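Local coordinates for calcium-regulated actin-bundling protein (Dictyostelium discoideum, PDB 4X3N) that bundles actin filaments under calcium control and may contribute to the structure and reorganization of filopodia and pseudopodia during cell movement, at residues C35-L40 with S152-L157; E141-N146 with L157-K162; R187-E192 with E245-T250. All coordinates share one frame; numbering follows the deposited sequence.

Starting at the N terminus, helix 28-38 runs into 35-40, which meets 152-157 after 111 residues to close contact 1, tying that helix to helix 153-160. Within that loop lies 141-146, whose contact 2 partner, 157-162, begins at L157, the last residue of contact 1's second half. The two closures therefore cross, and they share L157, helix 153-160, the calcium ion and water 1. Contact 2 ties helix 132-143 to helix 153-160 across ten residues that carry calcium ligands. Contact 3 follows in series: 187-192 meets 245-250 after 52 residues, joining helix 181-211 to helix 232-255. Its centre lies about 23 Å from that of contact 1 and 31 Å from that of contact 2.

Contact 1. Residues C35-L40 with S152-L157; sequences CNVAKL and SFLEYL. With CA (calcium ion), chain D.
V37, near the end of helix 28-38, points a methyl at L154 in the first turn of helix 153-160. The branch in touch is CG1, anti to the backbone N (chi1 177°), which meets L154 CD2 at 4.1 Å; the two side chains cross at about a right angle. Branched aliphatic residues suit this buried place, where F34 and H48 add further cover around the leucine and the valine respectively.

A38 comes next, and its small methyl lets the chain approach closely: CB lies 3.8 Å from S152 OG, a van der Waals contact beside a hydroxyl already engaged within its own segment. K39, which follows, faces away and forms a salt bridge with D93.

On the other segment S152 and E155 form a capping box. S152 OG accepts from E155 N at 3.0 Å, while S152 N donates to E155 OE1 with an N-H...O angle of 159°. The serine hydroxyl also donates to E155 OE1, 2.7 Å from S152 OG. Both donors reach that oxygen on its anti side, about 20° out of the carboxylate plane. E155 is the last ligand of the EF-hand calcium loop and grips the ion with both oxygens, OE2 at 2.5 Å from the calcium.

Two hydrogen bonds and a calcium bond thus converge on E155 OE1. S152 is a second-shell residue that, with the calcium itself, probably restrains the carboxylate's rotation and links the start of the helix to the metal site, with A38 packed against the hydroxyl that joins them.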
loop_
_atom_site.group_PDB
_atom_site.type_symbol
_atom_site.label_atom_id
_atom_site.label_comp_id
_atom_site.label_asym_id
_atom_site.label_seq_id
_atom_site.Cartn_x
_atom_site.Cartn_y
_atom_site.Cartn_z
ATOM N N CYS A 35 10.075 0.702 -16.638
ATOM C CA CYS A 35 8.957 0.582 -15.709
ATOM C C CYS A 35 7.942 -0.436 -16.189
ATOM O O CYS A 35 7.385 -1.194 -15.357
ATOM C CB CYS A 35 8.279 1.940 -15.433
ATOM S SG CYS A 35 9.350 3.012 -14.430
ATOM N N ASN A 36 7.702 -0.487 -17.501
ATOM C CA ASN A 36 6.772 -1.492 -18.029
ATOM C C ASN A 36 7.227 -2.899 -17.894
ATOM O O ASN A 36 6.473 -3.750 -17.459
ATOM C CB ASN A 36 6.427 -1.181 -19.468
ATOM C CG ASN A 36 5.558 0.047 -19.562
ATOM O OD1 ASN A 36 4.792 0.321 -18.645
ATOM N ND2 ASN A 36 5.659 0.786 -20.640
ATOM N N VAL A 37 8.477 -3.169 -18.264
ATOM C CA VAL A 37 9.040 -4.479 -18.072
ATOM C C VAL A 37 8.967 -4.837 -16.582
ATOM O O VAL A 37 8.650 -5.963 -16.229
ATOM C CB VAL A 37 10.560 -4.555 -18.515
ATOM C CG1 VAL A 37 11.123 -5.959 -18.220
ATOM C CG2 VAL A 37 10.700 -4.224 -20.002
ATOM N N ALA A 38 9.342 -3.909 -15.697
ATOM C CA ALA A 38 9.371 -4.189 -14.284
ATOM C C ALA A 38 7.971 -4.455 -13.641
ATOM O O ALA A 38 7.880 -5.011 -12.560
ATOM C CB ALA A 38 10.139 -3.107 -13.522
ATOM N N LYS A 39 6.893 -4.106 -14.322
ATOM C CA LYS A 39 5.545 -4.459 -13.875
ATOM C C LYS A 39 5.024 -5.731 -14.473
ATOM O O LYS A 39 3.951 -6.151 -14.117
ATOM C CB LYS A 39 4.573 -3.341 -14.201
ATOM C CG LYS A 39 4.806 -2.117 -13.321
ATOM C CD LYS A 39 4.414 -2.411 -11.861
ATOM C CE LYS A 39 4.427 -1.160 -10.973
ATOM N NZ LYS A 39 4.220 -1.559 -9.535
ATOM N N LEU A 40 5.773 -6.367 -15.350
ATOM C CA LEU A 40 5.380 -7.657 -15.927
ATOM C C LEU A 40 5.566 -8.677 -14.854
ATOM O O LEU A 40 6.276 -8.400 -13.912
ATOM C CB LEU A 40 6.243 -8.064 -17.157
ATOM C CG LEU A 40 6.133 -7.201 -18.395
ATOM C CD1 LEU A 40 7.146 -7.494 -19.507
ATOM C CD2 LEU A 40 4.696 -7.257 -18.933
ATOM N N SER A 152 11.624 -4.989 -8.109
ATOM C CA SER A 152 11.221 -5.925 -9.104
ATOM C C SER A 152 12.291 -7.010 -9.198
ATOM O O SER A 152 13.404 -6.819 -8.731
ATOM C CB SER A 152 11.072 -5.223 -10.425
ATOM O OG SER A 152 12.298 -4.583 -10.782
ATOM N N PHE A 153 11.957 -8.127 -9.817
ATOM C CA PHE A 153 12.949 -9.163 -10.124
ATOM C C PHE A 153 13.970 -8.634 -11.070
ATOM O O PHE A 153 15.151 -8.899 -10.906
ATOM C CB PHE A 153 12.278 -10.396 -10.669
ATOM C CG PHE A 153 13.117 -11.649 -10.633
ATOM C CD1 PHE A 153 13.872 -11.970 -9.533
ATOM C CD2 PHE A 153 13.042 -12.579 -11.690
ATOM C CE1 PHE A 153 14.656 -13.148 -9.521
ATOM C CE2 PHE A 153 13.795 -13.794 -11.655
ATOM C CZ PHE A 153 14.614 -14.038 -10.600
ATOM N N LEU A 154 13.538 -7.801 -12.017
ATOM C CA LEU A 154 14.450 -7.111 -12.926
ATOM C C LEU A 154 15.504 -6.314 -12.160
ATOM O O LEU A 154 16.660 -6.383 -12.490
ATOM C CB LEU A 154 13.778 -6.154 -13.890
ATOM C CG LEU A 154 14.663 -5.418 -14.917
ATOM C CD1 LEU A 154 15.319 -6.341 -15.953
ATOM C CD2 LEU A 154 13.834 -4.392 -15.648
ATOM N N GLU A 155 15.071 -5.540 -11.198
ATOM C CA GLU A 155 15.987 -4.676 -10.442
ATOM C C GLU A 155 16.955 -5.517 -9.609
ATOM O O GLU A 155 18.133 -5.227 -9.585
ATOM C CB GLU A 155 15.184 -3.683 -9.600
ATOM C CG GLU A 155 14.613 -2.565 -10.436
ATOM C CD GLU A 155 13.603 -1.764 -9.672
ATOM O OE1 GLU A 155 12.606 -2.358 -9.254
ATOM O OE2 GLU A 155 13.831 -0.554 -9.482
ATOM N N TYR A 156 16.451 -6.564 -8.967
ATOM C CA TYR A 156 17.325 -7.531 -8.285
ATOM C C TYR A 156 18.385 -8.106 -9.241
ATOM O O TYR A 156 19.583 -8.192 -8.908
ATOM C CB TYR A 156 16.509 -8.671 -7.632
ATOM C CG TYR A 156 17.311 -9.946 -7.490
ATOM C CD1 TYR A 156 18.233 -10.095 -6.453
ATOM C CD2 TYR A 156 17.116 -11.025 -8.344
ATOM C CE1 TYR A 156 18.968 -11.289 -6.304
ATOM C CE2 TYR A 156 17.852 -12.183 -8.239
ATOM C CZ TYR A 156 18.808 -12.315 -7.219
ATOM O OH TYR A 156 19.550 -13.502 -7.084
ATOM N N LEU A 157 17.960 -8.502 -10.430
ATOM C CA LEU A 157 18.879 -9.073 -11.407
ATOM C C LEU A 157 19.969 -8.169 -11.896
ATOM O O LEU A 157 21.137 -8.553 -11.960
ATOM C CB LEU A 157 18.134 -9.616 -12.603
ATOM C CG LEU A 157 17.296 -10.831 -12.232
ATOM C CD1 LEU A 157 16.335 -11.188 -13.376
ATOM C CD2 LEU A 157 18.135 -12.103 -11.965
HETATM CA CA CA D . 11.670 -0.076 -8.272
HETATM O O HOH W 1 9.976 -0.978 -9.689
#

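Contact 2. Residues E141-N146 with L157-K162; sequences EKVDVN and LLYQYK. With CA (calcium ion), chain D.
Apolar packing centres on Y159, whose ring is met obliquely by V143 and K142 from the last turn of helix 132-143. V143 CG2 approaches Y159 CD2 at 3.9 Å, the side chains crossing at about a right angle. CG2 stands anti to the carbonyl carbon, beside the backbone N (chi1, measured to CG1, is -179°), and from there reaches the ring; a beta-branched residue suits a buried site that Y103 also lines. K142 contributes its aliphatic stem, CB lying 3.5 Å from Y159 CE1, while the chain bends at chi2 and runs past the phenol. A lysine can serve here because its methylenes pack on the ring and its amine stays on the exposed side, K142 NZ lying 6.5 Å from the like charge of K162 NZ.

The tyrosine's polar end is held outside both segments, where Y159 OH hydrogen-bonds E138 on helix 132-143. Replacing the tyrosine by an alanine would probably leave the K142 stem and V143 CG2 without their aromatic partner and E138 without the phenol it hydrogen-bonds.

Metal bonding follows where helix 132-143 ends. D144 opens the EF-hand loop and binds the calcium through OD1 at 2.3 Å. Its other carboxylate oxygen accepts hydrogen bonds from G149 N and from the hydroxyl of Y101 of a second subunit. N146 is another ligand, and D148, the backbone carbonyl of R150 and E155 complete the protein share of the site. An inverse gamma turn centred on D144, with a weak bond from V145 N to V143 O, directs the chain from helix to loop.

The helix-loop-helix is therefore clamped twice: calcium gathers side chains and a backbone carbonyl of the loop, while Y159 holds the exiting helix against the entering one by ring packing and a phenolic hydrogen bond.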
loop_
_atom_site.group_PDB
_atom_site.type_symbol
_atom_site.label_atom_id
_atom_site.label_comp_id
_atom_site.label_asym_id
_atom_site.label_seq_id
_atom_site.Cartn_x
_atom_site.Cartn_y
_atom_site.Cartn_z
ATOM N N GLU A 141 19.735 3.215 -2.470
ATOM C CA GLU A 141 20.848 3.793 -3.213
ATOM C C GLU A 141 21.099 3.132 -4.559
ATOM O O GLU A 141 21.478 3.788 -5.496
ATOM C CB GLU A 141 22.134 3.665 -2.387
ATOM C CG GLU A 141 22.196 4.744 -1.318
ATOM C CD GLU A 141 23.443 4.678 -0.451
ATOM O OE1 GLU A 141 23.397 5.197 0.677
ATOM O OE2 GLU A 141 24.430 4.082 -0.896
ATOM N N LYS A 142 20.887 1.831 -4.660
ATOM C CA LYS A 142 21.326 1.092 -5.798
ATOM C C LYS A 142 20.261 0.288 -6.493
ATOM O O LYS A 142 20.259 0.276 -7.670
ATOM C CB LYS A 142 22.329 0.084 -5.362
ATOM C CG LYS A 142 23.504 0.705 -4.628
ATOM C CD LYS A 142 24.355 1.453 -5.638
ATOM C CE LYS A 142 25.672 1.943 -5.050
ATOM N NZ LYS A 142 26.317 0.846 -4.266
ATOM N N VAL A 143 19.416 -0.437 -5.777
ATOM C CA VAL A 143 18.561 -1.428 -6.423
ATOM C C VAL A 143 17.333 -0.797 -7.030
ATOM O O VAL A 143 16.940 -1.175 -8.149
ATOM C CB VAL A 143 18.159 -2.570 -5.497
ATOM C CG1 VAL A 143 17.284 -3.621 -6.216
ATOM C CG2 VAL A 143 19.391 -3.231 -4.899
ATOM N N ASP A 144 16.710 0.123 -6.282
ATOM C CA ASP A 144 15.459 0.776 -6.742
ATOM C C ASP A 144 15.682 1.917 -7.726
ATOM O O ASP A 144 15.475 3.132 -7.389
ATOM C CB ASP A 144 14.634 1.245 -5.544
ATOM C CG ASP A 144 13.293 1.863 -5.948
ATOM O OD1 ASP A 144 12.783 1.553 -7.035
ATOM O OD2 ASP A 144 12.768 2.646 -5.141
ATOM N N VAL A 145 15.960 1.524 -8.970
ATOM C CA VAL A 145 16.393 2.459 -9.971
ATOM C C VAL A 145 15.302 3.338 -10.559
ATOM O O VAL A 145 15.603 4.391 -11.046
ATOM C CB VAL A 145 17.231 1.795 -11.065
ATOM C CG1 VAL A 145 18.384 0.964 -10.430
ATOM C CG2 VAL A 145 16.373 0.960 -11.956
ATOM N N ASN A 146 14.029 2.960 -10.452
ATOM C CA ASN A 146 13.002 3.896 -10.864
ATOM C C ASN A 146 12.366 4.661 -9.713
ATOM O O ASN A 146 11.362 5.316 -9.912
ATOM C CB ASN A 146 11.961 3.198 -11.700
ATOM C CG ASN A 146 11.417 1.990 -11.023
ATOM O OD1 ASN A 146 11.722 1.735 -9.869
ATOM N ND2 ASN A 146 10.639 1.205 -11.753
ATOM N N LEU A 157 17.960 -8.502 -10.430
ATOM C CA LEU A 157 18.879 -9.073 -11.407
ATOM C C LEU A 157 19.969 -8.169 -11.896
ATOM O O LEU A 157 21.137 -8.553 -11.960
ATOM C CB LEU A 157 18.134 -9.616 -12.603
ATOM C CG LEU A 157 17.296 -10.831 -12.232
ATOM C CD1 LEU A 157 16.335 -11.188 -13.376
ATOM C CD2 LEU A 157 18.135 -12.103 -11.965
ATOM N N LEU A 158 19.608 -6.940 -12.201
ATOM C CA LEU A 158 20.553 -5.997 -12.691
ATOM C C LEU A 158 21.634 -5.684 -11.678
ATOM O O LEU A 158 22.814 -5.487 -12.058
ATOM C CB LEU A 158 19.833 -4.720 -13.035
ATOM C CG LEU A 158 19.377 -4.441 -14.481
ATOM C CD1 LEU A 158 19.685 -5.416 -15.568
ATOM C CD2 LEU A 158 17.993 -3.895 -14.516
ATOM N N TYR A 159 21.233 -5.582 -10.415
ATOM C CA TYR A 159 22.166 -5.270 -9.363
ATOM C C TYR A 159 22.993 -6.506 -9.012
ATOM O O TYR A 159 24.187 -6.388 -8.845
ATOM C CB TYR A 159 21.511 -4.633 -8.133
ATOM C CG TYR A 159 22.553 -4.125 -7.141
ATOM C CD1 TYR A 159 23.344 -3.014 -7.446
ATOM C CD2 TYR A 159 22.783 -4.793 -5.943
ATOM C CE1 TYR A 159 24.320 -2.576 -6.570
ATOM C CE2 TYR A 159 23.765 -4.383 -5.078
ATOM C CZ TYR A 159 24.518 -3.281 -5.397
ATOM O OH TYR A 159 25.455 -2.864 -4.514
ATOM N N GLN A 160 22.392 -7.687 -9.003
ATOM C CA GLN A 160 23.169 -8.911 -8.743
ATOM C C GLN A 160 24.290 -9.098 -9.773
ATOM O O GLN A 160 25.413 -9.436 -9.425
ATOM C CB GLN A 160 22.256 -10.106 -8.700
ATOM C CG GLN A 160 22.930 -11.434 -8.500
ATOM C CD GLN A 160 23.566 -11.589 -7.126
ATOM O OE1 GLN A 160 22.902 -11.466 -6.133
ATOM N NE2 GLN A 160 24.859 -11.869 -7.087
ATOM N N TYR A 161 23.997 -8.802 -11.034
ATOM C CA TYR A 161 24.917 -9.083 -12.146
ATOM C C TYR A 161 25.500 -7.801 -12.607
ATOM O O TYR A 161 25.818 -7.632 -13.778
ATOM C CB TYR A 161 24.133 -9.827 -13.229
ATOM C CG TYR A 161 23.657 -11.115 -12.724
ATOM C CD1 TYR A 161 24.546 -12.156 -12.444
ATOM C CD2 TYR A 161 22.309 -11.339 -12.477
ATOM C CE1 TYR A 161 24.102 -13.375 -11.959
ATOM C CE2 TYR A 161 21.871 -12.569 -11.991
ATOM C CZ TYR A 161 22.754 -13.568 -11.723
ATOM O OH TYR A 161 22.261 -14.739 -11.191
ATOM N N LYS A 162 25.710 -6.868 -11.670
ATOM C CA LYS A 162 26.172 -5.565 -12.032
ATOM C C LYS A 162 27.611 -5.489 -12.609
ATOM O O LYS A 162 27.942 -4.466 -13.246
ATOM C CB LYS A 162 26.062 -4.565 -10.871
ATOM C CG LYS A 162 27.057 -4.806 -9.716
ATOM C CD LYS A 162 26.754 -3.931 -8.529
ATOM C CE LYS A 162 27.501 -4.409 -7.292
ATOM N NZ LYS A 162 28.933 -4.112 -7.502
HETATM CA CA CA D . 11.670 -0.076 -8.272
HETATM O O HOH W 1 9.976 -0.978 -9.689
#

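Contact 3. Residues R187-E192 with E245-T250; sequences RLALEE and EAAVRT
Aliphatic side chains, A189 with A247 and L190 with V248, join a pair of roughly antiparallel helices, 181-211 and 232-255, within the actin-bundling C-terminal family region; the flat groups lie off to one side. The R249 guanidinium has the carboxylate oxygen E245 OE2 at its edge, 7° out of the guanidinium plane. R249 NH1 forms a salt bridge to that oxygen, meeting it on the anti side; at an N-H...O angle of 133° the bond is bent. Four residues apart, the pair sits one helical turn from partner to partner, and E245 OE1 has a second cation in K287.

Helix 273-290 packs against both helices, its M279 and K286 touching L190 and its N280 touching V248.

Alanine suits the nearest CA pair of the two segments, A189 and A247, 7.0 Å apart, where one methyl from each helix suffices: A189 CB meets A247 CB at 4.1 Å. One residue on, the larger, buried side chains of L190 and V248 cross at about a right angle. V248 CG2, on the branch beside the backbone N, does the touching, and L190 CD1 rests 3.9 Å from V248 CG2.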
loop_
_atom_site.group_PDB
_atom_site.type_symbol
_atom_site.label_atom_id
_atom_site.label_comp_id
_atom_site.label_asym_id
_atom_site.label_seq_id
_atom_site.Cartn_x
_atom_site.Cartn_y
_atom_site.Cartn_z
ATOM N N ARG A 187 4.714 -19.308 -24.716
ATOM C CA ARG A 187 4.566 -18.817 -23.328
ATOM C C ARG A 187 3.092 -19.004 -22.835
ATOM O O ARG A 187 2.812 -19.489 -21.753
ATOM C CB ARG A 187 4.900 -17.324 -23.264
ATOM C CG ARG A 187 4.688 -16.759 -21.873
ATOM C CD ARG A 187 5.284 -15.380 -21.677
ATOM N NE ARG A 187 4.926 -14.405 -22.688
ATOM C CZ ARG A 187 3.762 -13.752 -22.726
ATOM N NH1 ARG A 187 2.768 -14.003 -21.890
ATOM N NH2 ARG A 187 3.584 -12.855 -23.646
ATOM N N LEU A 188 2.163 -18.597 -23.656
ATOM C CA LEU A 188 0.761 -18.721 -23.286
ATOM C C LEU A 188 0.303 -20.151 -23.216
ATOM O O LEU A 188 -0.560 -20.468 -22.402
ATOM C CB LEU A 188 -0.134 -17.955 -24.270
ATOM C CG LEU A 188 0.105 -16.454 -24.281
ATOM C CD1 LEU A 188 -0.680 -15.786 -25.426
ATOM C CD2 LEU A 188 -0.279 -15.889 -22.937
ATOM N N ALA A 189 0.858 -21.029 -24.037
ATOM C CA ALA A 189 0.558 -22.427 -23.864
ATOM C C ALA A 189 1.053 -22.958 -22.510
ATOM O O ALA A 189 0.405 -23.766 -21.831
ATOM C CB ALA A 189 1.178 -23.228 -24.998
ATOM N N LEU A 190 2.247 -22.540 -22.129
ATOM C CA LEU A 190 2.731 -22.838 -20.775
ATOM C C LEU A 190 1.812 -22.251 -19.681
ATOM O O LEU A 190 1.520 -22.922 -18.715
ATOM C CB LEU A 190 4.183 -22.408 -20.618
ATOM C CG LEU A 190 5.213 -23.356 -21.271
ATOM C CD1 LEU A 190 6.558 -22.709 -21.509
ATOM C CD2 LEU A 190 5.362 -24.647 -20.516
ATOM N N GLU A 191 1.289 -21.043 -19.859
ATOM C CA GLU A 191 0.418 -20.472 -18.867
ATOM C C GLU A 191 -0.882 -21.286 -18.819
ATOM O O GLU A 191 -1.481 -21.465 -17.770
ATOM C CB GLU A 191 0.140 -18.975 -19.108
ATOM C CG GLU A 191 -0.892 -18.401 -18.155
ATOM C CD GLU A 191 -0.586 -18.670 -16.653
ATOM O OE1 GLU A 191 0.622 -18.821 -16.286
ATOM O OE2 GLU A 191 -1.555 -18.745 -15.836
ATOM N N GLU A 192 -1.326 -21.786 -19.949
ATOM C CA GLU A 192 -2.494 -22.644 -19.928
ATOM C C GLU A 192 -2.205 -23.978 -19.143
ATOM O O GLU A 192 -3.075 -24.506 -18.505
ATOM C CB GLU A 192 -2.941 -22.868 -21.370
ATOM C CG GLU A 192 -3.979 -23.952 -21.567
ATOM C CD GLU A 192 -5.304 -23.640 -20.932
ATOM O OE1 GLU A 192 -5.582 -22.458 -20.776
ATOM O OE2 GLU A 192 -6.035 -24.593 -20.579
ATOM N N GLU A 245 4.206 -28.373 -25.209
ATOM C CA GLU A 245 5.415 -28.970 -25.739
ATOM C C GLU A 245 5.568 -28.745 -27.214
ATOM O O GLU A 245 6.665 -28.439 -27.712
ATOM C CB GLU A 245 5.462 -30.481 -25.432
ATOM C CG GLU A 245 6.710 -31.116 -26.038
ATOM C CD GLU A 245 7.123 -32.441 -25.383
ATOM O OE1 GLU A 245 6.486 -32.938 -24.454
ATOM O OE2 GLU A 245 8.108 -33.023 -25.815
ATOM N N ALA A 246 4.462 -28.875 -27.934
ATOM C CA ALA A 246 4.464 -28.618 -29.367
ATOM C C ALA A 246 4.736 -27.168 -29.635
ATOM O O ALA A 246 5.429 -26.794 -30.581
ATOM C CB ALA A 246 3.130 -29.030 -30.013
ATOM N N ALA A 247 4.161 -26.304 -28.850
ATOM C CA ALA A 247 4.366 -24.916 -29.128
ATOM C C ALA A 247 5.841 -24.545 -28.795
ATOM O O ALA A 247 6.488 -23.779 -29.519
ATOM C CB ALA A 247 3.422 -24.088 -28.294
ATOM N N VAL A 248 6.342 -25.051 -27.687
ATOM C CA VAL A 248 7.773 -24.768 -27.294
ATOM C C VAL A 248 8.737 -25.230 -28.393
ATOM O O VAL A 248 9.588 -24.448 -28.852
ATOM C CB VAL A 248 8.095 -25.407 -25.943
ATOM C CG1 VAL A 248 9.582 -25.473 -25.684
ATOM C CG2 VAL A 248 7.425 -24.573 -24.851
ATOM N N ARG A 249 8.549 -26.471 -28.854
ATOM C CA ARG A 249 9.288 -27.006 -30.018
ATOM C C ARG A 249 9.261 -26.100 -31.240
ATOM O O ARG A 249 10.317 -25.764 -31.775
ATOM C CB ARG A 249 8.750 -28.385 -30.425
ATOM C CG ARG A 249 9.275 -29.495 -29.521
ATOM C CD ARG A 249 9.786 -30.739 -30.267
ATOM N NE ARG A 249 8.715 -31.724 -30.499
ATOM C CZ ARG A 249 8.151 -32.505 -29.562
ATOM N NH1 ARG A 249 8.539 -32.435 -28.301
ATOM N NH2 ARG A 249 7.178 -33.363 -29.888
ATOM N N THR A 250 8.075 -25.718 -31.718
ATOM C CA THR A 250 8.086 -24.916 -32.930
ATOM C C THR A 250 8.756 -23.591 -32.693
ATOM O O THR A 250 9.530 -23.138 -33.537
ATOM C CB THR A 250 6.741 -24.782 -33.753
ATOM O OG1 THR A 250 6.183 -23.480 -33.644
ATOM C CG2 THR A 250 5.739 -25.811 -33.449
#